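Local coordinates for DNA helicase RecQ (Deinococcus radiodurans, PDB 4Q48), which probably couples ATP hydrolysis to 3'-5' translocation and the unwinding of duplex DNA, and is represented here by the catalytic core of a longer protein, at residues T224-F229 / F307-D312; V241-R246 / E250-W255; Q322-A327 / S334-V339. All coordinates share one frame; numbering follows the deposited sequence.

Contact 1: residues T224-F229 / F307-D312; sequences TQLLHF and FVAHLD
This is a buried apolar contact, between helix 222-233 and strand 305-310 on one face of a parallel sheet, carried by L226 and F229 from the helix and by F307, A309 and L311 from the strand and the turn after it. The backbones come closest at L226 and A309, whose CA atoms are 7.8 Å apart, and 216 Å² of surface is buried. L226 spreads its two methyls over two partners: CD1 rests on A309 CB at 3.7 Å, while CD2 meets L311 CD1 at 3.9 Å, the two leucine side chains crossing at about a right angle. One turn later F229, with CG anti to its own backbone N (chi1 170°), reaches down to the sheet and presents its ring edge to the face of F307. The planes stand at 83° and the centroids 5.6 Å apart, a T-shaped pair, in which F229 CE2 lies 3.9 Å from F307 CD2.

Strand alternation accounts for the selection, since F307 and A309 send their CB atoms toward the helix and V308 and H310 away from it. This is the layering of a RecA-like alpha/beta domain, the second of the helicase core, in which helices pack against a parallel sheet, here helix 222-233. At the start of the helix, the side-chain amide of Q225 is hydrogen-bonded through OE1 to D220 N and through NE2 to L218 O.

Contact 2: residues V241-R246 / E250-W255; sequences VYCLSR and EETAKW
The carbonyl oxygen of R246 accepts the backbone N-H of E250, a straight bond (177° at the hydrogen) but a weak one, with N and O 3.3 Å apart. It is an i to i+4 bond of the first turn of helix 246-258, which follows strand 238-242 in the second RecA-like domain of the helicase. The side chains of the same two residues also meet. R246 leaves the backbone with CG anti to its N (chi1 155°) and runs extended as far as NE; E250 comes across it, and its OE2 sits at the edge of the guanidinium, in its plane, 3.6 Å from R246 NE. This is a long salt bridge, with the guanidinium and carboxylate planes turned 53° apart. The same OE2 also touches the aliphatic stem, 3.5 Å from R246 CG.

Deeper in, C243 and T252 face each other from just past the end of the strand and the second turn of the helix. C243 SG approaches T252 OG1 to 3.9 Å, a contact without a hydrogen bond; the threonine hydroxyl bonds instead to S248 O, a turn earlier. S245 takes the N-cap position and caps a backbone N of that first turn.

The chemistry thus divides in two. The exposed ion pair is long and probably worth little in solvent, whereas the buried sulfur meets a hydroxyl whose hydrogen is already given to S248 O.

Contact 3: residues Q322-A327 / S334-V339; sequences QETGRA and STAWMV
The indole of W337, next in the strand to A336, which meets T324 across the contact, is covered on both faces: V339 CG1 lies 3.9 Å from its plane, near the ring's margin, and F229 of helix 222-233 stacks on the opposite face. W337 turns its CB away from 322-327, so the touching pairs are T324 with A336 and A327 with S334. The contact belongs to the beta-alpha-beta crossover of strand 305-310, helix 317-324 and strand 334-340, where the helix end and the turn after it return over the last strand. The sequence QETGRA matches the start of motif VI of superfamily 2 helicases.

T324 lays CG2 on A336 CB at 3.8 Å, with its own CB at 3.9 Å from the same methyl. The torsion sets this up: with chi1 at 63°, OG1 stands between backbone N and carbonyl carbon, where it bonds to Y320 O, and the methyl is left to meet the strand. A type I turn from T324 to A327, closed by A327 N to T324 O at 3.1 Å, then brings the chain back to the sheet. There A327 CB meets S334 CB at 4.1 Å, while S334 OG hydrogen-bonds to V305 O.

Overall arrangement
All three contacts share a six-stranded parallel sheet, strand 305-310 of contact 1 lying between the strands of the other two. Their centres lie about 11 Å (1 and 2), about 10 Å (1 and 3) and about 16 Å (2 and 3) apart. On one flank A309 O meets Y242 N at 2.8 Å, and D312 OD2 receives L244 N at 2.9 Å. On the other, H310 N reaches W337 O at 2.8 Å, and H310 NE2 bonds to E323 OE1. Y242 OH and R326 NH1, 3.0 Å apart, tie contact 2 to contact 3. Contacts 1 and 2 lie away from the nucleotide and zinc sites; the A336 side chain is about 12 Å from the zinc.

Contact 1: residues T224-F229 / F307-D312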
loop_
_atom_site.group_PDB
_atom_site.type_symbol
_atom_site.label_atom_id
_atom_site.label_comp_id
_atom_site.label_asym_id
_atom_site.label_seq_id
_atom_site.Cartn_x
_atom_site.Cartn_y
_atom_site.Cartn_z
ATOM N N THR A 224 16.892 18.701 17.437
ATOM C CA THR A 224 17.917 18.192 18.359
ATOM C C THR A 224 18.016 16.665 18.304
ATOM O O THR A 224 19.117 16.093 18.296
ATOM C CB THR A 224 17.641 18.653 19.807
ATOM O OG1 THR A 224 17.890 20.057 19.890
ATOM C CG2 THR A 224 18.523 17.903 20.805
ATOM N N GLN A 225 16.856 16.010 18.273
ATOM C CA GLN A 225 16.801 14.557 18.270
ATOM C C GLN A 225 17.471 14.007 17.023
ATOM O O GLN A 225 18.205 13.012 17.088
ATOM C CB GLN A 225 15.361 14.084 18.357
ATOM C CG GLN A 225 14.874 13.928 19.792
ATOM C CD GLN A 225 13.355 13.785 19.891
ATOM O OE1 GLN A 225 12.602 14.468 19.177
ATOM N NE2 GLN A 225 12.904 12.932 20.798
ATOM N N LEU A 226 17.215 14.681 15.900
ATOM C CA LEU A 226 17.668 14.231 14.606
ATOM C C LEU A 226 19.169 14.265 14.509
ATOM O O LEU A 226 19.800 13.297 14.070
ATOM C CB LEU A 226 17.065 15.089 13.500
ATOM C CG LEU A 226 17.644 14.756 12.123
ATOM C CD1 LEU A 226 17.181 13.386 11.707
ATOM C CD2 LEU A 226 17.277 15.780 11.033
ATOM N N LEU A 227 19.738 15.388 14.914
ATOM C CA LEU A 227 21.167 15.599 14.841
ATOM C C LEU A 227 21.841 14.571 15.713
ATOM O O LEU A 227 22.845 13.959 15.331
ATOM C CB LEU A 227 21.529 17.025 15.252
ATOM C CG LEU A 227 23.007 17.374 15.187
ATOM C CD1 LEU A 227 23.511 17.073 13.792
ATOM C CD2 LEU A 227 23.147 18.850 15.456
ATOM N N HIS A 228 21.293 14.359 16.899
ATOM C CA HIS A 228 21.906 13.353 17.732
ATOM C C HIS A 228 21.879 11.996 16.982
ATOM O O HIS A 228 22.872 11.274 16.967
ATOM C CB HIS A 228 21.201 13.225 19.063
ATOM C CG HIS A 228 21.827 12.201 19.940
ATOM N ND1 HIS A 228 21.235 10.988 20.213
ATOM C CD2 HIS A 228 23.018 12.190 20.585
ATOM C CE1 HIS A 228 22.028 10.278 20.994
ATOM N NE2 HIS A 228 23.117 10.985 21.237
ATOM N N PHE A 229 20.760 11.688 16.319
ATOM C CA PHE A 229 20.624 10.461 15.545
ATOM C C PHE A 229 21.677 10.397 14.446
ATOM O O PHE A 229 22.412 9.421 14.323
ATOM C CB PHE A 229 19.197 10.372 14.948
ATOM C CG PHE A 229 19.003 9.262 13.935
ATOM C CD1 PHE A 229 19.164 7.939 14.294
ATOM C CD2 PHE A 229 18.638 9.561 12.625
ATOM C CE1 PHE A 229 18.984 6.929 13.373
ATOM C CE2 PHE A 229 18.453 8.546 11.682
ATOM C CZ PHE A 229 18.612 7.231 12.053
ATOM N N PHE A 307 19.791 6.287 5.814
ATOM C CA PHE A 307 18.623 6.515 6.649
ATOM C C PHE A 307 17.528 7.350 5.982
ATOM O O PHE A 307 17.788 8.146 5.057
ATOM C CB PHE A 307 19.031 7.174 7.966
ATOM C CG PHE A 307 19.483 8.621 7.846
ATOM C CD1 PHE A 307 20.826 8.938 7.682
ATOM C CD2 PHE A 307 18.579 9.661 7.991
ATOM C CE1 PHE A 307 21.242 10.246 7.625
ATOM C CE2 PHE A 307 19.000 10.986 7.933
ATOM C CZ PHE A 307 20.335 11.271 7.750
ATOM N N VAL A 308 16.298 7.133 6.443
ATOM C CA VAL A 308 15.211 8.041 6.140
ATOM C C VAL A 308 14.579 8.517 7.431
ATOM O O VAL A 308 14.072 7.720 8.229
ATOM C CB VAL A 308 14.157 7.415 5.240
ATOM C CG1 VAL A 308 12.911 8.252 5.270
ATOM C CG2 VAL A 308 14.677 7.370 3.826
ATOM N N ALA A 309 14.595 9.836 7.606
ATOM C CA ALA A 309 14.056 10.486 8.783
ATOM C C ALA A 309 12.727 11.158 8.496
ATOM O O ALA A 309 12.610 11.927 7.543
ATOM C CB ALA A 309 15.049 11.512 9.312
ATOM N N HIS A 310 11.737 10.917 9.357
ATOM C CA HIS A 310 10.480 11.644 9.254
ATOM C C HIS A 310 10.332 12.585 10.443
ATOM O O HIS A 310 10.291 12.143 11.593
ATOM C CB HIS A 310 9.304 10.674 9.163
ATOM C CG HIS A 310 9.073 10.137 7.781
ATOM N ND1 HIS A 310 9.598 8.936 7.347
ATOM C CD2 HIS A 310 8.380 10.647 6.733
ATOM C CE1 HIS A 310 9.229 8.729 6.095
ATOM N NE2 HIS A 310 8.485 9.750 5.702
ATOM N N LEU A 311 10.253 13.885 10.167
ATOM C CA LEU A 311 10.194 14.868 11.238
ATOM C C LEU A 311 8.755 15.342 11.392
ATOM O O LEU A 311 8.431 16.168 12.257
ATOM C CB LEU A 311 11.126 16.033 10.923
ATOM C CG LEU A 311 12.576 15.765 11.316
ATOM C CD1 LEU A 311 13.491 16.886 10.840
ATOM C CD2 LEU A 311 12.719 15.552 12.800
ATOM N N ASP A 312 7.894 14.789 10.544
ATOM C CA ASP A 312 6.458 14.995 10.624
ATOM C C ASP A 312 5.779 13.712 10.172
ATOM O O ASP A 312 6.412 12.842 9.559
ATOM C CB ASP A 312 5.967 16.166 9.745
ATOM C CG ASP A 312 6.592 17.492 10.107
ATOM O OD1 ASP A 312 6.431 17.947 11.263
ATOM O OD2 ASP A 312 7.218 18.099 9.209
#

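Contact 2: residues V241-R246 / E250-W255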
loop_
_atom_site.group_PDB
_atom_site.type_symbol
_atom_site.label_atom_id
_atom_site.label_comp_id
_atom_site.label_asym_id
_atom_site.label_seq_id
_atom_site.Cartn_x
_atom_site.Cartn_y
_atom_site.Cartn_z
ATOM N N VAL A 241 15.819 13.408 4.728
ATOM C CA VAL A 241 14.962 13.876 5.817
ATOM C C VAL A 241 13.684 14.459 5.262
ATOM O O VAL A 241 13.734 15.483 4.595
ATOM C CB VAL A 241 15.646 14.964 6.657
ATOM C CG1 VAL A 241 14.695 15.483 7.735
ATOM C CG2 VAL A 241 16.959 14.456 7.226
ATOM N N TYR A 242 12.539 13.839 5.523
ATOM C CA TYR A 242 11.263 14.367 5.021
ATOM C C TYR A 242 10.567 15.349 5.973
ATOM O O TYR A 242 10.375 15.050 7.152
ATOM C CB TYR A 242 10.322 13.227 4.751
ATOM C CG TYR A 242 10.690 12.404 3.564
ATOM C CD1 TYR A 242 10.443 12.859 2.267
ATOM C CD2 TYR A 242 11.231 11.141 3.724
ATOM C CE1 TYR A 242 10.756 12.078 1.160
ATOM C CE2 TYR A 242 11.534 10.352 2.624
ATOM C CZ TYR A 242 11.305 10.828 1.354
ATOM O OH TYR A 242 11.631 10.035 0.280
ATOM N N CYS A 243 10.176 16.512 5.470
ATOM C CA CYS A 243 9.384 17.453 6.280
ATOM C C CYS A 243 8.077 17.777 5.575
ATOM O O CYS A 243 7.959 17.569 4.357
ATOM C CB CYS A 243 10.160 18.732 6.576
ATOM S SG CYS A 243 11.713 18.457 7.447
ATOM N N LEU A 244 7.101 18.282 6.337
ATOM C CA LEU A 244 5.728 18.441 5.825
ATOM C C LEU A 244 5.551 19.631 4.895
ATOM O O LEU A 244 4.874 19.537 3.869
ATOM C CB LEU A 244 4.719 18.530 6.972
ATOM C CG LEU A 244 3.333 18.090 6.475
ATOM C CD1 LEU A 244 3.428 16.724 5.776
ATOM C CD2 LEU A 244 2.288 18.052 7.602
ATOM N N SER A 245 6.159 20.746 5.264
ATOM C CA SER A 245 6.030 21.984 4.502
ATOM C C SER A 245 7.309 22.344 3.754
ATOM O O SER A 245 8.405 21.903 4.097
ATOM C CB SER A 245 5.664 23.152 5.428
ATOM O OG SER A 245 6.691 23.389 6.383
ATOM N N ARG A 246 7.145 23.157 2.722
ATOM C CA ARG A 246 8.271 23.695 1.978
ATOM C C ARG A 246 9.167 24.601 2.864
ATOM O O ARG A 246 10.370 24.734 2.623
ATOM C CB ARG A 246 7.735 24.438 0.754
ATOM C CG ARG A 246 8.627 25.520 0.215
ATOM C CD ARG A 246 8.128 26.026 -1.131
ATOM N NE ARG A 246 8.971 27.108 -1.640
ATOM C CZ ARG A 246 8.747 27.755 -2.779
ATOM N NH1 ARG A 246 7.703 27.426 -3.531
ATOM N NH2 ARG A 246 9.563 28.732 -3.160
ATOM N N GLU A 250 13.413 24.124 3.768
ATOM C CA GLU A 250 14.368 25.227 3.718
ATOM C C GLU A 250 15.138 25.408 5.028
ATOM O O GLU A 250 16.377 25.322 5.067
ATOM C CB GLU A 250 13.625 26.523 3.380
ATOM C CG GLU A 250 13.127 26.633 1.937
ATOM C CD GLU A 250 12.256 27.878 1.704
ATOM O OE1 GLU A 250 12.700 29.011 2.043
ATOM O OE2 GLU A 250 11.126 27.710 1.174
ATOM N N GLU A 251 14.394 25.617 6.109
ATOM C CA GLU A 251 15.005 25.982 7.375
ATOM C C GLU A 251 15.795 24.856 7.997
ATOM O O GLU A 251 16.879 25.084 8.526
ATOM C CB GLU A 251 13.948 26.499 8.346
ATOM C CG GLU A 251 13.450 27.890 7.951
ATOM C CD GLU A 251 12.316 28.374 8.818
ATOM O OE1 GLU A 251 11.279 27.682 8.871
ATOM O OE2 GLU A 251 12.461 29.455 9.434
ATOM N N THR A 252 15.250 23.646 7.930
ATOM C CA THR A 252 15.964 22.449 8.385
ATOM C C THR A 252 17.252 22.249 7.575
ATOM O O THR A 252 18.326 22.013 8.145
ATOM C CB THR A 252 15.073 21.183 8.251
ATOM O OG1 THR A 252 13.853 21.383 8.979
ATOM C CG2 THR A 252 15.792 19.933 8.755
ATOM N N ALA A 253 17.140 22.393 6.251
ATOM C CA ALA A 253 18.280 22.230 5.367
ATOM C C ALA A 253 19.388 23.198 5.756
ATOM O O ALA A 253 20.551 22.818 5.740
ATOM C CB ALA A 253 17.881 22.436 3.889
ATOM N N LYS A 254 19.072 24.436 6.124
ATOM C CA LYS A 254 20.201 25.312 6.432
ATOM C C LYS A 254 20.594 25.200 7.907
ATOM O O LYS A 254 21.732 25.509 8.280
ATOM C CB LYS A 254 19.962 26.773 6.033
ATOM C CG LYS A 254 21.215 27.274 5.259
ATOM C CD LYS A 254 21.342 28.782 5.042
ATOM C CE LYS A 254 22.828 29.224 4.959
ATOM N NZ LYS A 254 23.786 28.109 4.631
ATOM N N TRP A 255 19.676 24.724 8.737
ATOM C CA TRP A 255 20.032 24.421 10.120
ATOM C C TRP A 255 21.049 23.292 10.122
ATOM O O TRP A 255 21.991 23.276 10.914
ATOM C CB TRP A 255 18.791 24.046 10.939
ATOM C CG TRP A 255 19.081 23.776 12.367
ATOM C CD1 TRP A 255 19.158 24.682 13.377
ATOM C CD2 TRP A 255 19.293 22.497 12.958
ATOM N NE1 TRP A 255 19.438 24.050 14.568
ATOM C CE2 TRP A 255 19.522 22.704 14.336
ATOM C CE3 TRP A 255 19.316 21.193 12.458
ATOM C CZ2 TRP A 255 19.769 21.656 15.217
ATOM C CZ3 TRP A 255 19.569 20.153 13.333
ATOM C CH2 TRP A 255 19.796 20.392 14.694
#

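Contact 3: residues Q322-A327 / S334-V339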
loop_
_atom_site.group_PDB
_atom_site.type_symbol
_atom_site.label_atom_id
_atom_site.label_comp_id
_atom_site.label_asym_id
_atom_site.label_seq_id
_atom_site.Cartn_x
_atom_site.Cartn_y
_atom_site.Cartn_z
ATOM N N GLN A 322 6.649 4.068 0.863
ATOM C CA GLN A 322 7.422 4.402 -0.320
ATOM C C GLN A 322 8.598 5.265 0.139
ATOM O O GLN A 322 9.728 5.099 -0.330
ATOM C CB GLN A 322 6.602 5.146 -1.388
ATOM C CG GLN A 322 7.520 5.962 -2.316
ATOM C CD GLN A 322 6.819 6.968 -3.225
ATOM O OE1 GLN A 322 5.939 7.723 -2.790
ATOM N NE2 GLN A 322 7.244 7.015 -4.489
ATOM N N GLU A 323 8.348 6.163 1.084
ATOM C CA GLU A 323 9.410 7.051 1.513
ATOM C C GLU A 323 10.525 6.310 2.273
ATOM O O GLU A 323 11.665 6.355 1.869
ATOM C CB GLU A 323 8.839 8.181 2.354
ATOM C CG GLU A 323 8.222 9.268 1.532
ATOM C CD GLU A 323 7.117 10.003 2.271
ATOM O OE1 GLU A 323 7.185 10.070 3.519
ATOM O OE2 GLU A 323 6.166 10.490 1.608
ATOM N N THR A 324 10.197 5.595 3.338
ATOM C CA THR A 324 11.198 4.806 4.023
ATOM C C THR A 324 11.878 3.822 3.065
ATOM O O THR A 324 13.047 3.453 3.255
ATOM C CB THR A 324 10.605 3.999 5.198
ATOM O OG1 THR A 324 9.661 3.060 4.689
ATOM C CG2 THR A 324 9.937 4.891 6.215
ATOM N N GLY A 325 11.127 3.367 2.063
ATOM C CA GLY A 325 11.609 2.356 1.151
ATOM C C GLY A 325 12.724 2.816 0.253
ATOM O O GLY A 325 13.329 2.014 -0.435
ATOM N N ARG A 326 13.009 4.108 0.248
ATOM C CA ARG A 326 14.096 4.621 -0.577
ATOM C C ARG A 326 15.427 4.371 0.064
ATOM O O ARG A 326 16.476 4.698 -0.494
ATOM C CB ARG A 326 13.941 6.116 -0.834
ATOM C CG ARG A 326 12.747 6.471 -1.648
ATOM C CD ARG A 326 12.932 7.786 -2.304
ATOM N NE ARG A 326 12.065 7.938 -3.462
ATOM C CZ ARG A 326 10.853 8.466 -3.399
ATOM N NH1 ARG A 326 10.382 8.873 -2.224
ATOM N NH2 ARG A 326 10.118 8.593 -4.501
ATOM N N ALA A 327 15.387 3.741 1.222
ATOM C CA ALA A 327 16.579 3.495 1.984
ATOM C C ALA A 327 17.073 2.107 1.684
ATOM O O ALA A 327 16.313 1.284 1.215
ATOM C CB ALA A 327 16.306 3.662 3.462
ATOM N N SER A 334 19.996 -0.125 7.054
ATOM C CA SER A 334 19.602 1.260 7.040
ATOM C C SER A 334 18.513 1.427 8.071
ATOM O O SER A 334 17.877 0.448 8.455
ATOM C CB SER A 334 19.134 1.685 5.655
ATOM O OG SER A 334 20.198 1.579 4.737
ATOM N N THR A 335 18.332 2.656 8.546
ATOM C CA THR A 335 17.355 2.953 9.583
ATOM C C THR A 335 16.252 3.847 9.056
ATOM O O THR A 335 16.520 4.833 8.372
ATOM C CB THR A 335 17.966 3.698 10.780
ATOM O OG1 THR A 335 19.229 3.127 11.173
ATOM C CG2 THR A 335 16.953 3.747 11.933
ATOM N N ALA A 336 15.011 3.519 9.370
ATOM C CA ALA A 336 13.941 4.469 9.164
ATOM C C ALA A 336 13.581 4.956 10.538
ATOM O O ALA A 336 13.252 4.152 11.409
ATOM C CB ALA A 336 12.773 3.847 8.457
ATOM N N TRP A 337 13.713 6.269 10.732
ATOM C CA TRP A 337 13.613 6.938 12.030
ATOM C C TRP A 337 12.560 8.034 11.942
ATOM O O TRP A 337 12.659 8.922 11.079
ATOM C CB TRP A 337 14.966 7.512 12.370
ATOM C CG TRP A 337 15.164 8.257 13.652
ATOM C CD1 TRP A 337 15.759 7.782 14.784
ATOM C CD2 TRP A 337 14.887 9.649 13.895
ATOM N NE1 TRP A 337 15.845 8.783 15.732
ATOM C CE2 TRP A 337 15.316 9.938 15.213
ATOM C CE3 TRP A 337 14.318 10.676 13.131
ATOM C CZ2 TRP A 337 15.179 11.209 15.790
ATOM C CZ3 TRP A 337 14.167 11.937 13.715
ATOM C CH2 TRP A 337 14.614 12.189 15.028
ATOM N N MET A 338 11.531 7.965 12.788
ATOM C CA MET A 338 10.459 8.968 12.768
ATOM C C MET A 338 10.010 9.389 14.174
ATOM O O MET A 338 9.805 8.571 15.090
ATOM C CB MET A 338 9.244 8.478 11.973
ATOM C CG MET A 338 7.985 9.355 12.135
ATOM S SD MET A 338 6.569 8.927 11.077
ATOM C CE MET A 338 5.990 7.413 11.812
ATOM N N VAL A 339 9.843 10.694 14.318
ATOM C CA VAL A 339 9.276 11.243 15.527
ATOM C C VAL A 339 8.042 12.040 15.157
ATOM O O VAL A 339 7.970 12.686 14.116
ATOM C CB VAL A 339 10.270 12.146 16.305
ATOM C CG1 VAL A 339 11.303 11.310 17.079
ATOM C CG2 VAL A 339 10.901 13.198 15.376
#